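Local coordinates for RNA-binding protein RMD9, mitochondrial (Saccharomyces cerevisiae S288C, PDB 7A9X) that binds a dodecameric sequence motif in the 3'-UTRs of mitochondrial mRNAs and takes part in their processing or stability, at residues Ser249-Val254 / Leu265-Gln270; Ser362-Phe367 / Thr391-Val396; Glu455-Arg460 / Glu538-Leu543. All coordinates share one frame; numbering follows the deposited sequence.

The three contacts follow one another along the chain of this all-helical pentatricopeptide repeat protein, and none is nested in another. Contact 1 pairs helices 245-257 and 261-270 inside repeat PPR3. Contact 2 joins helices 357-374 and 379-396 inside PPR6. Contact 3 ties helix 454-470 of PPR8 to helix 540-551, which lies beyond the last repeat, PPR8. The centre of contact 2 is about 33 Å from the centres of both others. Contacts 1 and 3 are about 59 Å apart between centres, on opposite sides of the chain's centre. They thus sample the elongated repeat array that holds the RNA and, in contact 3, a helix packed against its last repeat. Only contact 2 includes residues that touch nucleotides directly.

Contact 1. Residues Ser249-Val254 / Leu265-Gln270; sequences SGLIKV and LSLFGQ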
loop_
_atom_site.group_PDB
_atom_site.type_symbol
_atom_site.label_atom_id
_atom_site.label_comp_id
_atom_site.label_asym_id
_atom_site.label_seq_id
_atom_site.Cartn_x
_atom_site.Cartn_y
_atom_site.Cartn_z
ATOM N N SER A 249 10.061 -16.856 15.169
ATOM C CA SER A 249 9.144 -15.826 14.691
ATOM C C SER A 249 7.906 -16.439 14.050
ATOM O O SER A 249 6.774 -16.064 14.373
ATOM C CB SER A 249 9.860 -14.908 13.700
ATOM O OG SER A 249 8.988 -13.887 13.249
ATOM N N GLY A 250 8.101 -17.384 13.129
ATOM C CA GLY A 250 6.962 -18.023 12.489
ATOM C C GLY A 250 6.080 -18.767 13.473
ATOM O O GLY A 250 4.850 -18.748 13.363
ATOM N N LEU A 251 6.696 -19.427 14.456
ATOM C CA LEU A 251 5.919 -20.172 15.441
ATOM C C LEU A 251 5.137 -19.233 16.355
ATOM O O LEU A 251 3.995 -19.529 16.728
ATOM C CB LEU A 251 6.841 -21.076 16.256
ATOM C CG LEU A 251 6.187 -22.238 17.007
ATOM C CD1 LEU A 251 5.319 -23.061 16.069
ATOM C CD2 LEU A 251 7.250 -23.111 17.654
ATOM N N ILE A 252 5.729 -18.094 16.718
ATOM C CA ILE A 252 5.005 -17.100 17.505
ATOM C C ILE A 252 3.807 -16.569 16.725
ATOM O O ILE A 252 2.706 -16.437 17.271
ATOM C CB ILE A 252 5.951 -15.962 17.933
ATOM C CG1 ILE A 252 6.980 -16.478 18.936
ATOM C CG2 ILE A 252 5.166 -14.798 18.528
ATOM C CD1 ILE A 252 8.167 -15.562 19.112
ATOM N N LYS A 253 3.999 -16.269 15.438
ATOM C CA LYS A 253 2.909 -15.727 14.632
ATOM C C LYS A 253 1.753 -16.713 14.524
ATOM O O LYS A 253 0.583 -16.318 14.595
ATOM C CB LYS A 253 3.422 -15.345 13.243
ATOM C CG LYS A 253 4.386 -14.170 13.235
ATOM C CD LYS A 253 4.773 -13.776 11.816
ATOM C CE LYS A 253 5.677 -12.554 11.812
ATOM N NZ LYS A 253 5.960 -12.064 10.433
ATOM N N VAL A 254 2.062 -18.001 14.346
ATOM C CA VAL A 254 1.015 -19.018 14.283
ATOM C C VAL A 254 0.203 -19.020 15.572
ATOM O O VAL A 254 -1.033 -18.996 15.551
ATOM C CB VAL A 254 1.630 -20.403 14.003
ATOM C CG1 VAL A 254 0.585 -21.496 14.177
ATOM C CG2 VAL A 254 2.222 -20.451 12.605
ATOM N N LEU A 265 3.831 -15.975 23.873
ATOM C CA LEU A 265 4.645 -15.135 24.746
ATOM C C LEU A 265 5.838 -15.895 25.313
ATOM O O LEU A 265 6.890 -15.295 25.562
ATOM C CB LEU A 265 3.791 -14.575 25.881
ATOM C CG LEU A 265 2.674 -13.620 25.471
ATOM C CD1 LEU A 265 1.708 -13.425 26.622
ATOM C CD2 LEU A 265 3.242 -12.282 25.024
ATOM N N SER A 266 5.695 -17.203 25.527
ATOM C CA SER A 266 6.808 -17.994 26.044
ATOM C C SER A 266 7.938 -18.077 25.026
ATOM O O SER A 266 9.111 -17.879 25.367
ATOM C CB SER A 266 6.324 -19.390 26.431
ATOM O OG SER A 266 7.388 -20.186 26.918
ATOM N N LEU A 267 7.605 -18.374 23.767
ATOM C CA LEU A 267 8.618 -18.378 22.718
ATOM C C LEU A 267 9.183 -16.984 22.484
ATOM O O LEU A 267 10.365 -16.844 22.148
ATOM C CB LEU A 267 8.030 -18.937 21.422
ATOM C CG LEU A 267 7.512 -20.378 21.453
ATOM C CD1 LEU A 267 6.550 -20.611 20.301
ATOM C CD2 LEU A 267 8.664 -21.368 21.398
ATOM N N PHE A 268 8.358 -15.947 22.656
ATOM C CA PHE A 268 8.832 -14.580 22.468
ATOM C C PHE A 268 9.902 -14.223 23.490
ATOM O O PHE A 268 10.885 -13.548 23.159
ATOM C CB PHE A 268 7.656 -13.606 22.545
ATOM C CG PHE A 268 8.037 -12.173 22.301
ATOM C CD1 PHE A 268 8.308 -11.723 21.020
ATOM C CD2 PHE A 268 8.112 -11.275 23.350
ATOM C CE1 PHE A 268 8.655 -10.403 20.793
ATOM C CE2 PHE A 268 8.457 -9.955 23.130
ATOM C CZ PHE A 268 8.730 -9.517 21.850
ATOM N N GLY A 269 9.733 -14.675 24.734
ATOM C CA GLY A 269 10.747 -14.427 25.746
ATOM C C GLY A 269 12.067 -15.103 25.431
ATOM O O GLY A 269 13.135 -14.516 25.626
ATOM N N GLN A 270 12.016 -16.346 24.940
ATOM C CA GLN A 270 13.246 -17.037 24.564
ATOM C C GLN A 270 13.907 -16.371 23.363
ATOM O O GLN A 270 15.138 -16.288 23.292
ATOM C CB GLN A 270 12.960 -18.507 24.261
ATOM C CG GLN A 270 12.534 -19.337 25.457
ATOM C CD GLN A 270 12.407 -20.807 25.110
ATOM O OE1 GLN A 270 12.602 -21.201 23.961
ATOM N NE2 GLN A 270 12.081 -21.627 26.103
#
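Ile252 and Leu267 lie where the two helix segments come nearest, with their CA atoms 6.5 Å apart. The helices are 245-257 and 261-270, the two arms of a helical hairpin in PPR3. Their local axes approach to 9.1 Å and run nearly antiparallel, at 157°. The main bump on one side is the outer arm of Ile252. CG1 stands anti to the carbonyl carbon (chi1 -68°), and the chain runs on to CD1. This methyl sits against the backbone of the other helix, with CD1 3.6 Å from Phe268 CA. It also lies near the plane of the Phe268 ring, on the ring's edge side. CG1 rests 3.7 Å from Leu267 CB, and the two side chains pass each other in opposite directions. The hollow filled by Ile252 is therefore made by the base of Leu267 and the start of Phe268. Leu267 supplies the return bump. Its methyl CD1 reaches Leu251 and lies 3.7 Å from Leu251 CG, about as close as to Leu251 CD2. The two leucines cross at a slant. Other helices extend the packing. Leu251 touches Pro229 and Leu216, and Leu267 touches Tyr233. The Phe268 ring meets Phe290 edge-to-face, which joins the hairpin to helix 281-292. All four touching residues are buried, and the groups that meet are mostly methyls, methylenes and methines. The two segments are held to each other by apolar packing and fit of shape, without polar bonds between them.

Contact 2. Residues Ser362-Phe367 / Thr391-Val396; sequences SLNNTF and TFYSGV. With nucleotides of chain B.
A single side-chain hydrogen bond joins two helix segments whose nearest CA atoms, those of Asn364 and Tyr393, are 10.6 Å apart. Asn364 ND2 donates to Tyr393 OH over 3.2 Å, with an N-H...O angle of 157°. The hydroxyl lies in the amide plane of Asn364. The amide and the phenol ring are turned 67° against each other, and the two side chains reach out from opposite directions. Tyr393 has its ring carbon CG anti to the backbone N (chi1 -158°), and the length of the ring carries OH across to the amide. Both polar ends are buried and have further partners. Asn364 OD1 is hydrogen-bonded to Trp344 NE1, and Tyr393 OH to Asp400 OD1. The Tyr393 ring also stacks on Phe403. A phenylalanine in place of Tyr393 would probably leave the Asn364 amide N-H and Asp400 without this shared partner.

Helix 357-374 turns another side to the RNA of chain B. Ser362 OG donates to the phosphate oxygen OP1 of C8 of chain B over 2.7 Å. Ser362 CB lies 3.2 Å from O4' of A9 of chain B, so the serine touches both a phosphate and the next sugar. One turn on, the amide of Asn365 packs by its CG against C5' of U10 of chain B, at 3.6 Å. Asn365 OD1 has a weak hydrogen bond to Arg410.

The first helix of PPR6 thus meets the RNA, while its Asn364 is bonded to the second helix behind it. This is the two-helix hairpin of a pentatricopeptide repeat, with the RNA-facing surface on the first helix.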
loop_
_atom_site.group_PDB
_atom_site.type_symbol
_atom_site.label_atom_id
_atom_site.label_comp_id
_atom_site.label_asym_id
_atom_site.label_seq_id
_atom_site.Cartn_x
_atom_site.Cartn_y
_atom_site.Cartn_z
ATOM N N SER A 362 -2.072 7.059 5.249
ATOM C CA SER A 362 -2.638 5.724 5.416
ATOM C C SER A 362 -3.334 5.586 6.765
ATOM O O SER A 362 -4.391 4.949 6.860
ATOM C CB SER A 362 -1.543 4.670 5.264
ATOM O OG SER A 362 -2.082 3.360 5.317
ATOM N N LEU A 363 -2.760 6.178 7.817
ATOM C CA LEU A 363 -3.390 6.137 9.134
ATOM C C LEU A 363 -4.709 6.900 9.131
ATOM O O LEU A 363 -5.731 6.397 9.612
ATOM C CB LEU A 363 -2.447 6.712 10.194
ATOM C CG LEU A 363 -3.021 6.805 11.613
ATOM C CD1 LEU A 363 -3.155 5.420 12.228
ATOM C CD2 LEU A 363 -2.188 7.716 12.506
ATOM N N ASN A 364 -4.703 8.119 8.588
ATOM C CA ASN A 364 -5.919 8.924 8.558
ATOM C C ASN A 364 -6.993 8.289 7.684
ATOM O O ASN A 364 -8.188 8.478 7.939
ATOM C CB ASN A 364 -5.592 10.338 8.079
ATOM C CG ASN A 364 -4.712 11.090 9.059
ATOM O OD1 ASN A 364 -4.815 10.905 10.272
ATOM N ND2 ASN A 364 -3.839 11.945 8.537
ATOM N N ASN A 365 -6.590 7.529 6.662
ATOM C CA ASN A 365 -7.562 6.804 5.849
ATOM C C ASN A 365 -8.353 5.819 6.698
ATOM O O ASN A 365 -9.589 5.786 6.648
ATOM C CB ASN A 365 -6.852 6.080 4.705
ATOM C CG ASN A 365 -7.814 5.337 3.799
ATOM O OD1 ASN A 365 -8.933 5.790 3.556
ATOM N ND2 ASN A 365 -7.383 4.187 3.295
ATOM N N THR A 366 -7.651 5.006 7.491
ATOM C CA THR A 366 -8.323 4.057 8.371
ATOM C C THR A 366 -9.186 4.774 9.402
ATOM O O THR A 366 -10.316 4.354 9.675
ATOM C CB THR A 366 -7.287 3.170 9.065
ATOM O OG1 THR A 366 -6.483 2.514 8.078
ATOM C CG2 THR A 366 -7.969 2.119 9.933
ATOM N N PHE A 367 -8.677 5.873 9.967
ATOM C CA PHE A 367 -9.373 6.554 11.054
ATOM C C PHE A 367 -10.651 7.229 10.566
ATOM O O PHE A 367 -11.715 7.082 11.180
ATOM C CB PHE A 367 -8.440 7.574 11.706
ATOM C CG PHE A 367 -9.118 8.472 12.697
ATOM C CD1 PHE A 367 -9.616 7.961 13.887
ATOM C CD2 PHE A 367 -9.251 9.828 12.443
ATOM C CE1 PHE A 367 -10.242 8.784 14.806
ATOM C CE2 PHE A 367 -9.874 10.659 13.357
ATOM C CZ PHE A 367 -10.372 10.135 14.541
ATOM N N THR A 391 -8.401 20.418 15.722
ATOM C CA THR A 391 -7.629 21.120 16.744
ATOM C C THR A 391 -6.502 20.245 17.280
ATOM O O THR A 391 -5.365 20.708 17.430
ATOM C CB THR A 391 -8.554 21.569 17.878
ATOM O OG1 THR A 391 -9.460 22.566 17.389
ATOM C CG2 THR A 391 -7.756 22.144 19.041
ATOM N N PHE A 392 -6.795 18.975 17.565
ATOM C CA PHE A 392 -5.756 18.076 18.057
ATOM C C PHE A 392 -4.670 17.865 17.010
ATOM O O PHE A 392 -3.473 17.896 17.323
ATOM C CB PHE A 392 -6.359 16.733 18.465
ATOM C CG PHE A 392 -5.344 15.631 18.560
ATOM C CD1 PHE A 392 -4.574 15.482 19.701
ATOM C CD2 PHE A 392 -5.143 14.760 17.498
ATOM C CE1 PHE A 392 -3.631 14.479 19.787
ATOM C CE2 PHE A 392 -4.201 13.757 17.576
ATOM C CZ PHE A 392 -3.443 13.614 18.722
ATOM N N TYR A 393 -5.072 17.619 15.760
ATOM C CA TYR A 393 -4.100 17.371 14.702
ATOM C C TYR A 393 -3.231 18.597 14.448
ATOM O O TYR A 393 -2.036 18.462 14.161
ATOM C CB TYR A 393 -4.829 16.942 13.425
ATOM C CG TYR A 393 -3.984 16.164 12.440
ATOM C CD1 TYR A 393 -3.764 14.802 12.609
ATOM C CD2 TYR A 393 -3.423 16.786 11.329
ATOM C CE1 TYR A 393 -2.998 14.082 11.706
ATOM C CE2 TYR A 393 -2.659 16.076 10.421
ATOM C CZ TYR A 393 -2.449 14.726 10.614
ATOM O OH TYR A 393 -1.687 14.022 9.709
ATOM N N SER A 394 -3.806 19.797 14.564
ATOM C CA SER A 394 -3.007 21.012 14.440
ATOM C C SER A 394 -1.982 21.110 15.564
ATOM O O SER A 394 -0.850 21.556 15.343
ATOM C CB SER A 394 -3.916 22.241 14.439
ATOM O OG SER A 394 -4.847 22.194 13.373
ATOM N N GLY A 395 -2.358 20.696 16.775
ATOM C CA GLY A 395 -1.451 20.776 17.906
ATOM C C GLY A 395 -0.258 19.850 17.813
ATOM O O GLY A 395 0.731 20.059 18.521
ATOM N N VAL A 396 -0.328 18.833 16.959
ATOM C CA VAL A 396 0.773 17.888 16.808
ATOM C C VAL A 396 1.737 18.328 15.714
ATOM O O VAL A 396 2.955 18.284 15.900
ATOM C CB VAL A 396 0.215 16.478 16.533
ATOM C CG1 VAL A 396 1.349 15.480 16.353
ATOM C CG2 VAL A 396 -0.713 16.047 17.659
ATOM P P A B 9 -1.493 2.107 -1.134
ATOM O OP1 A B 9 -2.300 2.031 -2.377
ATOM O OP2 A B 9 -0.426 3.131 -1.032
ATOM O "O5'" A B 9 -2.484 2.314 0.104
ATOM C "C5'" A B 9 -2.022 2.841 1.345
ATOM C "C4'" A B 9 -2.596 4.200 1.666
ATOM O "O4'" A B 9 -1.519 5.091 2.047
ATOM C "C3'" A B 9 -3.316 4.925 0.536
ATOM O "O3'" A B 9 -4.676 4.528 0.436
ATOM C "C2'" A B 9 -3.142 6.396 0.902
ATOM O "O2'" A B 9 -4.101 6.789 1.871
ATOM C "C1'" A B 9 -1.765 6.394 1.566
ATOM N N9 A B 9 -0.671 6.757 0.642
ATOM C C8 A B 9 0.201 5.894 0.027
ATOM N N7 A B 9 1.092 6.483 -0.731
ATOM C C5 A B 9 0.794 7.831 -0.601
ATOM C C6 A B 9 1.378 8.985 -1.157
ATOM N N6 A B 9 2.423 8.959 -1.987
ATOM N N1 A B 9 0.846 10.181 -0.828
ATOM C C2 A B 9 -0.202 10.204 0.006
ATOM N N3 A B 9 -0.838 9.190 0.591
ATOM C C4 A B 9 -0.287 8.017 0.245
ATOM P P C B 8 0.809 0.956 4.165
ATOM O OP1 C B 8 -0.076 2.139 4.017
ATOM O OP2 C B 8 0.297 -0.263 4.842
ATOM O "O5'" C B 8 1.329 0.500 2.731
ATOM C "C5'" C B 8 1.600 1.446 1.704
ATOM C "C4'" C B 8 1.215 0.898 0.353
ATOM O "O4'" C B 8 2.141 -0.161 -0.027
ATOM C "C3'" C B 8 -0.191 0.292 0.281
ATOM O "O3'" C B 8 -0.832 0.653 -0.941
ATOM C "C2'" C B 8 0.072 -1.211 0.307
ATOM O "O2'" C B 8 -0.916 -1.995 -0.327
ATOM C "C1'" C B 8 1.414 -1.310 -0.410
ATOM N N1 C B 8 2.176 -2.510 -0.036
ATOM C C2 C B 8 2.577 -3.412 -1.028
ATOM O O2 C B 8 2.319 -3.171 -2.215
ATOM N N3 C B 8 3.255 -4.527 -0.667
ATOM C C4 C B 8 3.522 -4.764 0.617
ATOM N N4 C B 8 4.196 -5.876 0.922
ATOM C C5 C B 8 3.113 -3.869 1.647
ATOM C C6 C B 8 2.444 -2.770 1.279
ATOM P P U B 10 -5.587 4.979 -0.809
ATOM O OP1 U B 10 -6.786 4.101 -0.821
ATOM O OP2 U B 10 -4.731 5.057 -2.021
ATOM O "O5'" U B 10 -6.068 6.454 -0.440
ATOM C "C5'" U B 10 -7.087 6.679 0.525
ATOM C "C4'" U B 10 -7.473 8.136 0.572
ATOM O "O4'" U B 10 -6.295 8.928 0.860
ATOM C "C3'" U B 10 -8.017 8.712 -0.729
ATOM O "O3'" U B 10 -9.415 8.506 -0.863
ATOM C "C2'" U B 10 -7.636 10.187 -0.652
ATOM O "O2'" U B 10 -8.602 10.924 0.082
ATOM C "C1'" U B 10 -6.333 10.144 0.150
ATOM N N1 U B 10 -5.124 10.230 -0.702
ATOM C C2 U B 10 -4.525 11.468 -0.839
ATOM O O2 U B 10 -4.954 12.473 -0.300
ATOM N N3 U B 10 -3.404 11.484 -1.630
ATOM C C4 U B 10 -2.834 10.409 -2.281
ATOM O O4 U B 10 -1.822 10.583 -2.960
ATOM C C5 U B 10 -3.511 9.162 -2.088
ATOM C C6 U B 10 -4.604 9.117 -1.322
#

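Contact 3. Residues Glu455-Arg460 / Glu538-Leu543; sequences EEILDR and EDRIEL
Ile457, Leu458, Arg540 and Leu543 join PPR8 to a helix that follows the repeats, near the end of the alpha-helical repeat array. Helix 454-470 gives the first two, helix 540-551 the others. Between the two segments themselves the contact is apolar. Leu543 has CG anti to its own N (chi1 180°), which sends both methyls to the partner helix. Its CD1 lies 3.7 Å from Leu458 CD2 and about as close to Leu458 CG. Its CD2 touches both neighbours, 3.9 Å from Leu458 CG and 4.1 Å from Ile457 CG2. Leu543 is thus shared by two side chains. It and Ile457 run past each other in opposite senses.

Arg540 adds its aliphatic part. Its extended chain crosses Ile457 at about a right angle, with CD 3.7 Å from Ile457 CD1. The charged end goes on to other partners. NH2 is bonded to the backbone oxygens of Ala487 and Leu446, and the group makes a cation-pi contact with Trp491. One long side chain therefore serves both apolar packing and polar anchoring.

The polar bonds are mostly within or beside each segment. Asp539 O is bonded to Asn454 ND2, a further tie to helix 454-470. On the latter, Arg460 NE and Glu456 OE1 form a salt bridge of 3.2 Å. The oxygen lies in the guanidinium plane and uses its anti lone pair. Arg460 has a second carboxylate partner: its NH1 forms a salt bridge with Asp424. Asp539 is the N-cap of helix 540-551. Its OD1 accepts from Glu542 N at 3.1 Å, with the donor 50° out of the carboxylate plane.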
loop_
_atom_site.group_PDB
_atom_site.type_symbol
_atom_site.label_atom_id
_atom_site.label_comp_id
_atom_site.label_asym_id
_atom_site.label_seq_id
_atom_site.Cartn_x
_atom_site.Cartn_y
_atom_site.Cartn_z
ATOM N N GLU A 455 -22.844 25.794 -12.858
ATOM C CA GLU A 455 -21.797 26.806 -12.778
ATOM C C GLU A 455 -20.700 26.382 -11.810
ATOM O O GLU A 455 -19.509 26.488 -12.122
ATOM C CB GLU A 455 -22.396 28.147 -12.353
ATOM C CG GLU A 455 -23.660 28.524 -13.099
ATOM C CD GLU A 455 -24.269 29.813 -12.591
ATOM O OE1 GLU A 455 -23.554 30.580 -11.912
ATOM O OE2 GLU A 455 -25.462 30.059 -12.865
ATOM N N GLU A 456 -21.086 25.901 -10.623
ATOM C CA GLU A 456 -20.091 25.456 -9.654
ATOM C C GLU A 456 -19.346 24.221 -10.146
ATOM O O GLU A 456 -18.150 24.071 -9.872
ATOM C CB GLU A 456 -20.753 25.176 -8.307
ATOM C CG GLU A 456 -19.769 24.850 -7.199
ATOM C CD GLU A 456 -20.449 24.627 -5.864
ATOM O OE1 GLU A 456 -19.794 24.092 -4.945
ATOM O OE2 GLU A 456 -21.639 24.986 -5.737
ATOM N N ILE A 457 -20.032 23.335 -10.871
ATOM C CA ILE A 457 -19.367 22.168 -11.444
ATOM C C ILE A 457 -18.306 22.606 -12.445
ATOM O O ILE A 457 -17.199 22.052 -12.481
ATOM C CB ILE A 457 -20.403 21.226 -12.085
ATOM C CG1 ILE A 457 -21.413 20.756 -11.034
ATOM C CG2 ILE A 457 -19.716 20.035 -12.730
ATOM C CD1 ILE A 457 -22.431 19.771 -11.562
ATOM N N LEU A 458 -18.624 23.610 -13.264
ATOM C CA LEU A 458 -17.637 24.153 -14.192
ATOM C C LEU A 458 -16.484 24.815 -13.451
ATOM O O LEU A 458 -15.319 24.646 -13.830
ATOM C CB LEU A 458 -18.303 25.149 -15.143
ATOM C CG LEU A 458 -19.046 24.576 -16.349
ATOM C CD1 LEU A 458 -19.875 25.658 -17.025
ATOM C CD2 LEU A 458 -18.059 23.966 -17.331
ATOM N N ASP A 459 -16.785 25.567 -12.389
ATOM C CA ASP A 459 -15.740 26.284 -11.663
ATOM C C ASP A 459 -14.739 25.318 -11.040
ATOM O O ASP A 459 -13.522 25.514 -11.144
ATOM C CB ASP A 459 -16.363 27.179 -10.591
ATOM C CG ASP A 459 -17.206 28.291 -11.179
ATOM O OD1 ASP A 459 -16.859 28.793 -12.271
ATOM O OD2 ASP A 459 -18.221 28.661 -10.554
ATOM N N ARG A 460 -15.234 24.269 -10.382
ATOM C CA ARG A 460 -14.331 23.302 -9.772
ATOM C C ARG A 460 -13.626 22.446 -10.815
ATOM O O ARG A 460 -12.544 21.917 -10.538
ATOM C CB ARG A 460 -15.095 22.426 -8.776
ATOM C CG ARG A 460 -15.671 23.209 -7.604
ATOM C CD ARG A 460 -16.102 22.298 -6.465
ATOM N NE ARG A 460 -16.750 23.050 -5.394
ATOM C CZ ARG A 460 -16.104 23.641 -4.394
ATOM N NH1 ARG A 460 -14.781 23.571 -4.317
ATOM N NH2 ARG A 460 -16.781 24.306 -3.467
ATOM N N GLU A 538 -30.081 22.902 -15.305
ATOM C CA GLU A 538 -31.109 21.884 -15.144
ATOM C C GLU A 538 -30.646 20.487 -15.538
ATOM O O GLU A 538 -31.332 19.513 -15.209
ATOM C CB GLU A 538 -32.359 22.248 -15.958
ATOM C CG GLU A 538 -33.046 23.532 -15.522
ATOM C CD GLU A 538 -32.571 24.745 -16.297
ATOM O OE1 GLU A 538 -31.953 24.565 -17.367
ATOM O OE2 GLU A 538 -32.817 25.880 -15.835
ATOM N N ASP A 539 -29.512 20.358 -16.228
ATOM C CA ASP A 539 -29.047 19.060 -16.704
ATOM C C ASP A 539 -27.536 18.979 -16.555
ATOM O O ASP A 539 -26.807 19.776 -17.153
ATOM C CB ASP A 539 -29.460 18.832 -18.161
ATOM C CG ASP A 539 -29.421 17.370 -18.555
ATOM O OD1 ASP A 539 -28.390 16.709 -18.310
ATOM O OD2 ASP A 539 -30.428 16.875 -19.101
ATOM N N ARG A 540 -27.070 18.008 -15.767
ATOM C CA ARG A 540 -25.639 17.804 -15.573
ATOM C C ARG A 540 -25.020 16.899 -16.629
ATOM O O ARG A 540 -23.831 17.046 -16.936
ATOM C CB ARG A 540 -25.366 17.212 -14.188
ATOM C CG ARG A 540 -25.889 18.032 -13.028
ATOM C CD ARG A 540 -25.372 17.467 -11.717
ATOM N NE ARG A 540 -25.994 18.092 -10.552
ATOM C CZ ARG A 540 -25.647 17.832 -9.296
ATOM N NH1 ARG A 540 -26.266 18.442 -8.295
ATOM N NH2 ARG A 540 -24.680 16.963 -9.040
ATOM N N ILE A 541 -25.791 15.962 -17.188
ATOM C CA ILE A 541 -25.233 15.044 -18.179
ATOM C C ILE A 541 -24.861 15.795 -19.453
ATOM O O ILE A 541 -23.862 15.477 -20.112
ATOM C CB ILE A 541 -26.217 13.893 -18.457
ATOM C CG1 ILE A 541 -26.403 13.045 -17.197
ATOM C CG2 ILE A 541 -25.735 13.035 -19.614
ATOM C CD1 ILE A 541 -27.307 11.854 -17.391
ATOM N N GLU A 542 -25.646 16.813 -19.812
ATOM C CA GLU A 542 -25.314 17.616 -20.986
ATOM C C GLU A 542 -24.025 18.402 -20.774
ATOM O O GLU A 542 -23.186 18.487 -21.678
ATOM C CB GLU A 542 -26.470 18.555 -21.325
ATOM C CG GLU A 542 -27.765 17.825 -21.638
ATOM C CD GLU A 542 -28.826 18.745 -22.204
ATOM O OE1 GLU A 542 -29.534 18.331 -23.146
ATOM O OE2 GLU A 542 -28.949 19.886 -21.708
ATOM N N LEU A 543 -23.847 18.980 -19.584
ATOM C CA LEU A 543 -22.593 19.659 -19.275
ATOM C C LEU A 543 -21.424 18.681 -19.287
ATOM O O LEU A 543 -20.323 19.017 -19.739
ATOM C CB LEU A 543 -22.694 20.355 -17.917
ATOM C CG LEU A 543 -21.438 21.104 -17.465
ATOM C CD1 LEU A 543 -21.152 22.277 -18.390
ATOM C CD2 LEU A 543 -21.575 21.570 -16.028
#